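Alr3699 protein (Nostoc sp., PDB 4XSR) belongs to the glycosyltransferases of GT-B fold, with two Rossmann-like domains, and holds uridine-5'-diphosphate-glucose in the cleft between them. Local coordinates at residues Q199-A204 with K268-R273; G210-L215 with Q278-C283; I223-L228 with L261-R266. All coordinates share one frame; numbering follows the deposited sequence.

Contact 1: Q199-A204 with K268-R273; sequences QQLGVA and KFLGFR. With UPG (uridine-5'-diphosphate-glucose), chain J.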
loop_
_atom_site.group_PDB
_atom_site.type_symbol
_atom_site.label_atom_id
_atom_site.label_comp_id
_atom_site.label_asym_id
_atom_site.label_seq_id
_atom_site.Cartn_x
_atom_site.Cartn_y
_atom_site.Cartn_z
ATOM N N GLN B 199 -48.579 16.035 -9.200
ATOM C CA GLN B 199 -49.670 16.143 -8.237
ATOM C C GLN B 199 -49.162 15.629 -6.903
ATOM O O GLN B 199 -49.134 16.384 -5.922
ATOM C CB GLN B 199 -50.916 15.357 -8.738
ATOM C CG GLN B 199 -52.181 15.390 -7.872
ATOM C CD GLN B 199 -52.616 16.794 -7.441
ATOM O OE1 GLN B 199 -52.549 17.760 -8.216
ATOM N NE2 GLN B 199 -53.071 16.908 -6.187
ATOM N N GLN B 200 -48.700 14.376 -6.902
ATOM C CA GLN B 200 -48.105 13.734 -5.729
ATOM C C GLN B 200 -47.046 14.589 -5.078
ATOM O O GLN B 200 -46.864 14.510 -3.891
ATOM C CB GLN B 200 -47.514 12.365 -6.075
ATOM C CG GLN B 200 -48.545 11.234 -6.143
ATOM C CD GLN B 200 -48.067 9.977 -6.896
ATOM O OE1 GLN B 200 -47.135 10.020 -7.713
ATOM N NE2 GLN B 200 -48.733 8.852 -6.633
ATOM N N LEU B 201 -46.361 15.433 -5.837
ATOM C CA LEU B 201 -45.340 16.293 -5.249
ATOM C C LEU B 201 -45.904 17.588 -4.792
ATOM O O LEU B 201 -45.207 18.339 -4.132
ATOM C CB LEU B 201 -44.201 16.537 -6.244
ATOM C CG LEU B 201 -43.462 15.244 -6.679
ATOM C CD1 LEU B 201 -42.561 15.491 -7.880
ATOM C CD2 LEU B 201 -42.677 14.631 -5.532
ATOM N N GLY B 202 -47.169 17.861 -5.134
ATOM C CA GLY B 202 -47.802 19.138 -4.823
ATOM C C GLY B 202 -47.242 20.290 -5.650
ATOM O O GLY B 202 -47.120 21.426 -5.143
ATOM N N VAL B 203 -46.901 20.017 -6.919
ATOM C CA VAL B 203 -46.272 21.057 -7.775
ATOM C C VAL B 203 -46.966 21.308 -9.128
ATOM O O VAL B 203 -46.406 21.999 -9.993
ATOM C CB VAL B 203 -44.750 20.784 -8.039
ATOM C CG1 VAL B 203 -43.943 20.934 -6.757
ATOM C CG2 VAL B 203 -44.535 19.430 -8.711
ATOM N N ALA B 204 -48.171 20.765 -9.303
ATOM C CA ALA B 204 -48.888 20.853 -10.586
ATOM C C ALA B 204 -49.094 22.295 -11.089
ATOM O O ALA B 204 -49.163 22.516 -12.294
ATOM C CB ALA B 204 -50.217 20.087 -10.537
ATOM N N LYS B 268 -38.158 21.572 -2.123
ATOM C CA LYS B 268 -38.353 20.248 -1.533
ATOM C C LYS B 268 -37.164 19.320 -1.817
ATOM O O LYS B 268 -36.687 19.240 -2.953
ATOM C CB LYS B 268 -39.634 19.605 -2.076
ATOM C CG LYS B 268 -40.835 20.517 -1.928
ATOM C CD LYS B 268 -42.162 19.874 -2.312
ATOM C CE LYS B 268 -43.292 20.839 -1.959
ATOM N NZ LYS B 268 -44.558 20.508 -2.663
ATOM N N PHE B 269 -36.710 18.607 -0.792
ATOM C CA PHE B 269 -35.707 17.574 -0.940
ATOM C C PHE B 269 -36.406 16.252 -1.007
ATOM O O PHE B 269 -37.216 15.980 -0.149
ATOM C CB PHE B 269 -34.803 17.506 0.275
ATOM C CG PHE B 269 -33.956 18.721 0.485
ATOM C CD1 PHE B 269 -34.473 19.840 1.096
ATOM C CD2 PHE B 269 -32.614 18.710 0.116
ATOM C CE1 PHE B 269 -33.681 20.947 1.344
ATOM C CE2 PHE B 269 -31.816 19.812 0.341
ATOM C CZ PHE B 269 -32.348 20.937 0.959
ATOM N N LEU B 270 -36.046 15.404 -1.965
ATOM C CA LEU B 270 -36.589 14.057 -2.027
ATOM C C LEU B 270 -35.619 12.943 -1.637
ATOM O O LEU B 270 -35.966 11.761 -1.716
ATOM C CB LEU B 270 -37.033 13.765 -3.458
ATOM C CG LEU B 270 -38.017 14.731 -4.079
ATOM C CD1 LEU B 270 -38.507 14.206 -5.419
ATOM C CD2 LEU B 270 -39.168 14.966 -3.121
ATOM N N GLY B 271 -34.388 13.288 -1.296
ATOM C CA GLY B 271 -33.371 12.267 -1.090
ATOM C C GLY B 271 -33.013 11.499 -2.354
ATOM O O GLY B 271 -33.343 11.902 -3.459
ATOM N N PHE B 272 -32.338 10.375 -2.191
ATOM C CA PHE B 272 -31.855 9.661 -3.323
ATOM C C PHE B 272 -32.980 8.905 -3.953
ATOM O O PHE B 272 -33.562 8.059 -3.326
ATOM C CB PHE B 272 -30.712 8.706 -2.965
ATOM C CG PHE B 272 -29.867 8.328 -4.161
ATOM C CD1 PHE B 272 -28.803 9.141 -4.564
ATOM C CD2 PHE B 272 -30.167 7.214 -4.909
ATOM C CE1 PHE B 272 -28.053 8.823 -5.682
ATOM C CE2 PHE B 272 -29.407 6.868 -6.015
ATOM C CZ PHE B 272 -28.354 7.675 -6.412
ATOM N N ARG B 273 -33.251 9.186 -5.222
ATOM C CA ARG B 273 -34.359 8.557 -5.934
ATOM C C ARG B 273 -33.857 7.713 -7.060
ATOM O O ARG B 273 -32.808 7.984 -7.618
ATOM C CB ARG B 273 -35.290 9.625 -6.462
ATOM C CG ARG B 273 -36.001 10.406 -5.366
ATOM C CD ARG B 273 -37.178 9.604 -4.813
ATOM N NE ARG B 273 -38.307 9.562 -5.739
ATOM C CZ ARG B 273 -39.482 10.177 -5.565
ATOM N NH1 ARG B 273 -40.417 10.075 -6.504
ATOM N NH2 ARG B 273 -39.743 10.894 -4.471
HETATM N N1 UPG J . -28.966 10.259 -9.507
HETATM C C2 UPG J . -29.837 9.293 -8.985
HETATM N N3 UPG J . -30.576 9.605 -7.929
HETATM C C4 UPG J . -30.523 10.808 -7.361
HETATM C C5 UPG J . -29.681 11.797 -7.883
HETATM C C6 UPG J . -28.891 11.483 -8.965
HETATM O O2 UPG J . -29.928 8.131 -9.477
HETATM O O4 UPG J . -31.249 11.051 -6.357
HETATM C C1C UPG J . -28.125 9.951 -10.657
HETATM C C2C UPG J . -28.351 10.878 -11.845
HETATM O O2C UPG J . -29.469 10.415 -12.633
HETATM C C3C UPG J . -26.981 10.773 -12.511
HETATM C C4C UPG J . -25.980 10.571 -11.354
HETATM O O4C UPG J . -26.769 10.169 -10.251
HETATM O O3C UPG J . -26.975 9.619 -13.355
HETATM C C5C UPG J . -25.175 11.804 -10.926
HETATM O O5C UPG J . -24.266 12.029 -12.002
HETATM P PA UPG J . -23.091 13.095 -11.961
HETATM O O1A UPG J . -22.599 13.222 -13.367
HETATM O O2A UPG J . -23.413 14.274 -11.113
HETATM O O3A UPG J . -21.994 12.093 -11.232
HETATM P PB UPG J . -20.805 12.434 -10.170
HETATM O O1B UPG J . -21.263 11.754 -8.932
HETATM O O2B UPG J . -20.465 13.866 -10.027
HETATM O O3B UPG J . -19.689 11.490 -10.871
HETATM C "C1'" UPG J . -18.486 11.740 -11.624
HETATM C "C2'" UPG J . -18.255 13.119 -12.198
HETATM C "C3'" UPG J . -19.352 13.531 -13.213
HETATM C "C4'" UPG J . -19.435 12.478 -14.325
HETATM C "C5'" UPG J . -19.487 11.097 -13.695
HETATM C "C6'" UPG J . -19.499 9.970 -14.680
HETATM O "O2'" UPG J . -18.003 14.049 -11.144
HETATM O "O3'" UPG J . -19.003 14.812 -13.770
HETATM O "O4'" UPG J . -20.613 12.617 -15.135
HETATM O "O5'" UPG J . -18.415 10.880 -12.784
HETATM O "O6'" UPG J . -18.445 10.098 -15.609
#
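The backbones at Leu-201 and Lys-268 stay well apart, with Leu-201 CA and Lys-268 CA 8.8 Å from each other, so no backbone-to-backbone bond forms, and side chains bridge the gap. Gly-202 has positive phi and turns the chain out of helix 191-200 in a Schellman motif. This turn presents the carbonyl of Leu-201 to the edge strand 267-271. Lys-268 reaches it with a chain extended beyond CG. Its NZ donates to Leu-201 O at 2.7 Å, in the carbonyl plane, with a C=O...N angle of 158°. Gly-202 O lies farther from the same NZ, and Val-203 runs past the lysine in the opposite direction. Beside this bond Leu-201 and Leu-270 cross at about a right angle, and only methyls meet: Leu-201 CD2 to Leu-270 CD1 is 4.2 Å.

The far end of 268-273 leaves the strand and meets uridine-5'-diphosphate-glucose. Phe-272 has CG anti to its backbone N (chi1 -159°), and one ring face lies against the base. Ligand N3 sits over the ring near its rim, 3.3 Å from Phe-272 CZ. Arg-273 binds the base edge with its backbone alone: its N donates to O4 at 3.0 Å, and its O accepts from N3 at 2.8 Å. A nucleotide base read by main-chain groups just past a strand of the C-terminal Rossmann-like domain is characteristic of GT-B glycosyltransferases.

Contact 2: G210-L215 with Q278-C283; sequences GHFSRL and QLMAAC. With UPG (uridine-5'-diphosphate-glucose), chain J.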
loop_
_atom_site.group_PDB
_atom_site.type_symbol
_atom_site.label_atom_id
_atom_site.label_comp_id
_atom_site.label_asym_id
_atom_site.label_seq_id
_atom_site.Cartn_x
_atom_site.Cartn_y
_atom_site.Cartn_z
ATOM N N GLY B 210 -35.817 21.304 -11.406
ATOM C CA GLY B 210 -35.223 20.133 -10.766
ATOM C C GLY B 210 -33.698 20.154 -10.801
ATOM O O GLY B 210 -33.099 20.478 -11.825
ATOM N N HIS B 211 -33.094 19.786 -9.676
ATOM C CA HIS B 211 -31.645 19.640 -9.499
ATOM C C HIS B 211 -31.424 18.183 -9.105
ATOM O O HIS B 211 -32.131 17.674 -8.233
ATOM C CB HIS B 211 -31.228 20.557 -8.371
ATOM C CG HIS B 211 -29.786 20.907 -8.358
ATOM N ND1 HIS B 211 -28.796 19.985 -8.080
ATOM C CD2 HIS B 211 -29.159 22.093 -8.532
ATOM C CE1 HIS B 211 -27.619 20.588 -8.100
ATOM N NE2 HIS B 211 -27.807 21.864 -8.387
ATOM N N PHE B 212 -30.500 17.489 -9.776
ATOM C CA PHE B 212 -30.340 16.067 -9.590
ATOM C C PHE B 212 -28.913 15.672 -9.217
ATOM O O PHE B 212 -28.507 14.526 -9.353
ATOM C CB PHE B 212 -30.836 15.314 -10.813
ATOM C CG PHE B 212 -32.323 15.527 -11.100
ATOM C CD1 PHE B 212 -32.778 16.699 -11.722
ATOM C CD2 PHE B 212 -33.250 14.555 -10.782
ATOM C CE1 PHE B 212 -34.124 16.893 -11.980
ATOM C CE2 PHE B 212 -34.596 14.744 -11.049
ATOM C CZ PHE B 212 -35.041 15.914 -11.642
ATOM N N SER B 213 -28.164 16.599 -8.661
ATOM C CA SER B 213 -26.815 16.298 -8.217
ATOM C C SER B 213 -26.825 15.816 -6.754
ATOM O O SER B 213 -27.676 16.231 -5.937
ATOM C CB SER B 213 -25.919 17.547 -8.327
ATOM O OG SER B 213 -25.815 18.038 -9.664
ATOM N N ARG B 214 -25.846 14.980 -6.417
ATOM C CA ARG B 214 -25.612 14.652 -5.028
ATOM C C ARG B 214 -25.374 15.938 -4.258
ATOM O O ARG B 214 -25.024 16.968 -4.837
ATOM C CB ARG B 214 -24.421 13.708 -4.882
ATOM C CG ARG B 214 -23.058 14.374 -5.052
ATOM C CD ARG B 214 -21.946 13.355 -5.342
ATOM N NE ARG B 214 -20.589 13.913 -5.120
ATOM C CZ ARG B 214 -19.524 13.632 -5.872
ATOM N NH1 ARG B 214 -19.610 12.804 -6.904
ATOM N NH2 ARG B 214 -18.357 14.177 -5.594
ATOM N N LEU B 215 -25.568 15.875 -2.946
ATOM C CA LEU B 215 -25.404 17.044 -2.098
ATOM C C LEU B 215 -23.950 17.194 -1.658
ATOM O O LEU B 215 -23.501 16.539 -0.729
ATOM C CB LEU B 215 -26.351 16.947 -0.909
ATOM C CG LEU B 215 -27.806 16.604 -1.271
ATOM C CD1 LEU B 215 -28.640 16.423 -0.017
ATOM C CD2 LEU B 215 -28.447 17.661 -2.166
ATOM N N GLN B 278 -38.549 10.003 -14.711
ATOM C CA GLN B 278 -39.951 10.403 -14.416
ATOM C C GLN B 278 -39.939 11.743 -13.761
ATOM O O GLN B 278 -40.685 12.652 -14.162
ATOM C CB GLN B 278 -40.660 9.386 -13.522
ATOM C CG GLN B 278 -40.755 7.986 -14.132
ATOM C CD GLN B 278 -39.409 7.261 -14.240
ATOM O OE1 GLN B 278 -38.456 7.548 -13.505
ATOM N NE2 GLN B 278 -39.315 6.341 -15.181
ATOM N N LEU B 279 -39.049 11.893 -12.782
ATOM C CA LEU B 279 -38.886 13.173 -12.077
ATOM C C LEU B 279 -38.424 14.287 -12.973
ATOM O O LEU B 279 -38.750 15.484 -12.776
ATOM C CB LEU B 279 -37.885 13.003 -10.929
ATOM C CG LEU B 279 -38.458 12.244 -9.719
ATOM C CD1 LEU B 279 -37.387 11.853 -8.724
ATOM C CD2 LEU B 279 -39.508 13.092 -9.008
ATOM N N MET B 280 -37.604 13.920 -13.950
ATOM C CA MET B 280 -37.116 14.922 -14.890
ATOM C C MET B 280 -38.280 15.361 -15.768
ATOM O O MET B 280 -38.479 16.543 -15.981
ATOM C CB MET B 280 -35.937 14.389 -15.697
ATOM C CG MET B 280 -34.621 14.518 -14.934
ATOM S SD MET B 280 -33.146 14.011 -15.856
ATOM C CE MET B 280 -31.937 14.950 -14.936
ATOM N N ALA B 281 -39.066 14.400 -16.230
ATOM C CA ALA B 281 -40.299 14.699 -16.968
ATOM C C ALA B 281 -41.234 15.654 -16.223
ATOM O O ALA B 281 -41.858 16.521 -16.830
ATOM C CB ALA B 281 -41.026 13.416 -17.292
ATOM N N ALA B 282 -41.283 15.524 -14.900
ATOM C CA ALA B 282 -42.169 16.323 -14.077
ATOM C C ALA B 282 -41.645 17.704 -13.798
ATOM O O ALA B 282 -42.357 18.542 -13.229
ATOM C CB ALA B 282 -42.429 15.619 -12.765
ATOM N N CYS B 283 -40.409 17.969 -14.160
ATOM C CA CYS B 283 -39.906 19.335 -14.056
ATOM C C CYS B 283 -40.220 20.135 -15.313
ATOM O O CYS B 283 -40.604 19.587 -16.353
ATOM C CB CYS B 283 -38.388 19.328 -13.858
ATOM S SG CYS B 283 -37.868 18.489 -12.351
HETATM N N1 UPG J . -28.966 10.259 -9.507
HETATM C C2 UPG J . -29.837 9.293 -8.985
HETATM N N3 UPG J . -30.576 9.605 -7.929
HETATM C C4 UPG J . -30.523 10.808 -7.361
HETATM C C5 UPG J . -29.681 11.797 -7.883
HETATM C C6 UPG J . -28.891 11.483 -8.965
HETATM O O2 UPG J . -29.928 8.131 -9.477
HETATM O O4 UPG J . -31.249 11.051 -6.357
HETATM C C1C UPG J . -28.125 9.951 -10.657
HETATM C C2C UPG J . -28.351 10.878 -11.845
HETATM O O2C UPG J . -29.469 10.415 -12.633
HETATM C C3C UPG J . -26.981 10.773 -12.511
HETATM C C4C UPG J . -25.980 10.571 -11.354
HETATM O O4C UPG J . -26.769 10.169 -10.251
HETATM O O3C UPG J . -26.975 9.619 -13.355
HETATM C C5C UPG J . -25.175 11.804 -10.926
HETATM O O5C UPG J . -24.266 12.029 -12.002
HETATM P PA UPG J . -23.091 13.095 -11.961
HETATM O O1A UPG J . -22.599 13.222 -13.367
HETATM O O2A UPG J . -23.413 14.274 -11.113
HETATM O O3A UPG J . -21.994 12.093 -11.232
HETATM P PB UPG J . -20.805 12.434 -10.170
HETATM O O1B UPG J . -21.263 11.754 -8.932
HETATM O O2B UPG J . -20.465 13.866 -10.027
HETATM O O3B UPG J . -19.689 11.490 -10.871
HETATM C "C1'" UPG J . -18.486 11.740 -11.624
HETATM C "C2'" UPG J . -18.255 13.119 -12.198
HETATM C "C3'" UPG J . -19.352 13.531 -13.213
HETATM C "C4'" UPG J . -19.435 12.478 -14.325
HETATM C "C5'" UPG J . -19.487 11.097 -13.695
HETATM C "C6'" UPG J . -19.499 9.970 -14.680
HETATM O "O2'" UPG J . -18.003 14.049 -11.144
HETATM O "O3'" UPG J . -19.003 14.812 -13.770
HETATM O "O4'" UPG J . -20.613 12.617 -15.135
HETATM O "O5'" UPG J . -18.415 10.880 -12.784
HETATM O "O6'" UPG J . -18.445 10.098 -15.609
#
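The contact belongs to the C-terminal Rossmann-like domain, where Phe-212, just past strand 207-211, packs against Met-280 of helix 276-281. It is buried and held by apolar and sulfur-aromatic contacts. Met-280 is extended beyond CG (chi2 -176°), which lays its chain over one face of the Phe-212 ring. Met-280 CG makes a CH-pi contact near the rim, 3.6 Å from Phe-212 CZ. Met-280 SD stands almost straight above the ring centre at 4.8 Å, a long Met-aromatic contact. Met-280 CE bends back toward the ring over its CG-CD1 side, 3.8 Å from Phe-212 CD1. The ring edge is filled by two other residues. Leu-279 CB lies in the ring plane, 3.7 Å from Phe-212 CE2. Cys-283 SG approaches the edge at 3.9 Å from Phe-212 CZ. The same sulfur rests on the main chain of the strand, with Cys-283 SG 3.5 Å from Gly-210 CA. Glycine leaves room there for the sulfur.

Beyond the ring the 210-215 chain runs on to uridine-5'-diphosphate-glucose. Phe-212 O is 3.1 Å from ligand C6. Arg-214 NH1 donates to phosphate oxygen O1B at 2.8 Å, with a bent N-H...O angle of 131°.

Strand 207-211 lies inside the parallel sheet, between strands 235-240 and 285-287. Phe-212 also touches Val-240 of the former strand and Val-299 of helix 298-305, while Cys-283 touches Ile-238 and leads into strand 285-287.

Contact 3: I223-L228 with L261-R266; sequences ILIDAL and LGLENR
Leu-228 and Ile-225 of helix 221-228 pack against Leu-261, Leu-263 and Arg-266, in the loop between helix 248-260 and strand 267-271. Both helices are the connections of beta-alpha-beta crossovers in the C-terminal Rossmann-like domain. The first leads from strand 207-211 to strand 235-240, the second from there to strand 267-271.

The apolar part centres on Ile-225 CG2. This methyl is anti to the backbone N, and two leucine methyls share it. Leu-263 CD1 is the nearer, 3.9 Å from Ile-225 CG2, and the two side chains run past each other in opposite directions. Leu-261 CD1 is 4.1 Å from the same Ile-225 CG2 and comes in obliquely. Leu-263 CD1 also rests on the helix backbone, 3.6 Å from Ile-225 O, and meets Leu-228 CB. Ile-258 of helix 248-260 adds to this apolar cluster by touching both Ile-225 and Leu-263.

Apolar and polar groups meet at Asp-226. Leu-261 crosses Asp-226 at about a right angle, with Leu-261 CD1 3.7 Å from Asp-226 OD1. That oxygen also takes a weak hydrogen bond from Gln-257.

The polar part is Arg-266. Its chain bends at chi3 (64°), which turns the guanidinium back to the helix. Leu-228 O lies at the edge of this group. Arg-266 NH2 has its stronger partner in Val-235 O and donates to Leu-228 O as well, so one amino group links helix 221-228 to strand 235-240. The bonds to the helix are modest: Arg-266 NH2 is 3.2 Å from Leu-228 O, tilted 29° from the carbonyl plane, and Arg-266 NH1 makes a weak bond to the same Leu-228 O at 3.3 Å.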
loop_
_atom_site.group_PDB
_atom_site.type_symbol
_atom_site.label_atom_id
_atom_site.label_comp_id
_atom_site.label_asym_id
_atom_site.label_seq_id
_atom_site.Cartn_x
_atom_site.Cartn_y
_atom_site.Cartn_z
ATOM N N ILE B 223 -26.579 27.683 -4.996
ATOM C CA ILE B 223 -26.726 28.669 -6.063
ATOM C C ILE B 223 -28.174 28.655 -6.576
ATOM O O ILE B 223 -28.787 29.700 -6.779
ATOM C CB ILE B 223 -25.736 28.388 -7.235
ATOM C CG1 ILE B 223 -24.285 28.320 -6.736
ATOM C CG2 ILE B 223 -25.858 29.443 -8.335
ATOM C CD1 ILE B 223 -23.892 29.475 -5.831
ATOM N N LEU B 224 -28.724 27.473 -6.804
ATOM C CA LEU B 224 -30.094 27.394 -7.246
ATOM C C LEU B 224 -31.016 28.028 -6.209
ATOM O O LEU B 224 -31.954 28.722 -6.555
ATOM C CB LEU B 224 -30.520 25.962 -7.496
ATOM C CG LEU B 224 -32.001 25.842 -7.835
ATOM C CD1 LEU B 224 -32.357 26.770 -8.990
ATOM C CD2 LEU B 224 -32.389 24.424 -8.199
ATOM N N ILE B 225 -30.744 27.815 -4.937
ATOM C CA ILE B 225 -31.620 28.354 -3.899
ATOM C C ILE B 225 -31.550 29.870 -3.890
ATOM O O ILE B 225 -32.572 30.531 -3.776
ATOM C CB ILE B 225 -31.302 27.736 -2.506
ATOM C CG1 ILE B 225 -31.866 26.320 -2.445
ATOM C CG2 ILE B 225 -31.881 28.562 -1.360
ATOM C CD1 ILE B 225 -31.266 25.501 -1.324
ATOM N N ASP B 226 -30.355 30.427 -4.000
ATOM C CA ASP B 226 -30.220 31.897 -4.113
ATOM C C ASP B 226 -30.995 32.447 -5.330
ATOM O O ASP B 226 -31.599 33.530 -5.266
ATOM C CB ASP B 226 -28.737 32.314 -4.173
ATOM C CG ASP B 226 -28.120 32.486 -2.797
ATOM O OD1 ASP B 226 -28.863 32.449 -1.797
ATOM O OD2 ASP B 226 -26.889 32.666 -2.701
ATOM N N ALA B 227 -30.996 31.680 -6.416
ATOM C CA ALA B 227 -31.653 32.086 -7.651
ATOM C C ALA B 227 -33.167 32.196 -7.484
ATOM O O ALA B 227 -33.800 33.066 -8.091
ATOM C CB ALA B 227 -31.323 31.113 -8.779
ATOM N N LEU B 228 -33.736 31.303 -6.676
ATOM C CA LEU B 228 -35.171 31.265 -6.465
ATOM C C LEU B 228 -35.718 32.531 -5.820
ATOM O O LEU B 228 -36.871 32.877 -6.045
ATOM C CB LEU B 228 -35.561 30.080 -5.598
ATOM C CG LEU B 228 -35.689 28.707 -6.240
ATOM C CD1 LEU B 228 -36.625 27.872 -5.380
ATOM C CD2 LEU B 228 -36.203 28.765 -7.667
ATOM N N LEU B 261 -33.948 32.747 3.754
ATOM C CA LEU B 261 -34.742 33.354 2.699
ATOM C C LEU B 261 -36.141 32.860 3.000
ATOM O O LEU B 261 -36.350 32.203 4.011
ATOM C CB LEU B 261 -34.223 32.938 1.329
ATOM C CG LEU B 261 -32.678 33.050 1.259
ATOM C CD1 LEU B 261 -32.133 32.440 -0.028
ATOM C CD2 LEU B 261 -32.153 34.474 1.460
ATOM N N GLY B 262 -37.128 33.153 2.188
ATOM C CA GLY B 262 -38.467 32.771 2.632
ATOM C C GLY B 262 -38.915 31.428 2.127
ATOM O O GLY B 262 -40.105 31.239 1.892
ATOM N N LEU B 263 -37.999 30.479 1.943
ATOM C CA LEU B 263 -38.234 29.486 0.882
ATOM C C LEU B 263 -38.782 28.107 1.259
ATOM O O LEU B 263 -38.941 27.239 0.383
ATOM C CB LEU B 263 -36.983 29.370 0.020
ATOM C CG LEU B 263 -36.575 30.661 -0.701
ATOM C CD1 LEU B 263 -35.232 30.493 -1.405
ATOM C CD2 LEU B 263 -37.637 31.090 -1.702
ATOM N N GLU B 264 -39.097 27.928 2.542
ATOM C CA GLU B 264 -39.719 26.701 3.081
ATOM C C GLU B 264 -40.749 26.076 2.129
ATOM O O GLU B 264 -40.792 24.856 1.935
ATOM C CB GLU B 264 -40.413 26.987 4.440
ATOM C CG GLU B 264 -39.536 27.608 5.546
ATOM C CD GLU B 264 -39.564 29.137 5.622
ATOM O OE1 GLU B 264 -38.682 29.738 6.281
ATOM O OE2 GLU B 264 -40.465 29.758 5.035
ATOM N N ASN B 265 -41.589 26.905 1.528
ATOM C CA ASN B 265 -42.671 26.360 0.723
ATOM C C ASN B 265 -42.285 26.102 -0.734
ATOM O O ASN B 265 -43.037 25.471 -1.486
ATOM C CB ASN B 265 -43.906 27.256 0.850
ATOM C CG ASN B 265 -44.451 27.284 2.281
ATOM O OD1 ASN B 265 -44.659 28.363 2.864
ATOM N ND2 ASN B 265 -44.661 26.094 2.866
ATOM N N ARG B 266 -41.090 26.538 -1.116
ATOM C CA ARG B 266 -40.713 26.525 -2.521
ATOM C C ARG B 266 -39.537 25.603 -2.869
ATOM O O ARG B 266 -39.223 25.442 -4.033
ATOM C CB ARG B 266 -40.449 27.965 -2.968
ATOM C CG ARG B 266 -41.677 28.874 -2.858
ATOM C CD ARG B 266 -41.329 30.326 -3.138
ATOM N NE ARG B 266 -40.876 30.458 -4.515
ATOM C CZ ARG B 266 -40.020 31.372 -4.957
ATOM N NH1 ARG B 266 -39.515 32.284 -4.139
ATOM N NH2 ARG B 266 -39.675 31.379 -6.246
#

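How the contacts relate
All three contacts lie in the C-terminal Rossmann-like domain, around one six-stranded parallel sheet. Contacts 1 and 2 have centres about 9 Å apart and alternate along the chain. Leu-279 joins them, packing on Leu-201, Leu-270 and Arg-273. Both also touch uridine-5'-diphosphate-glucose, contact 1 at the base and contact 2 mainly at the phosphate, so their chains form adjoining parts of one site. Contact 3 is nested in sequence inside both, with its centre about 15 Å from that of contact 1 and 16 Å from that of contact 2. It joins the crossover connections. Its one touch with contact 2 is His-211 on Leu-224.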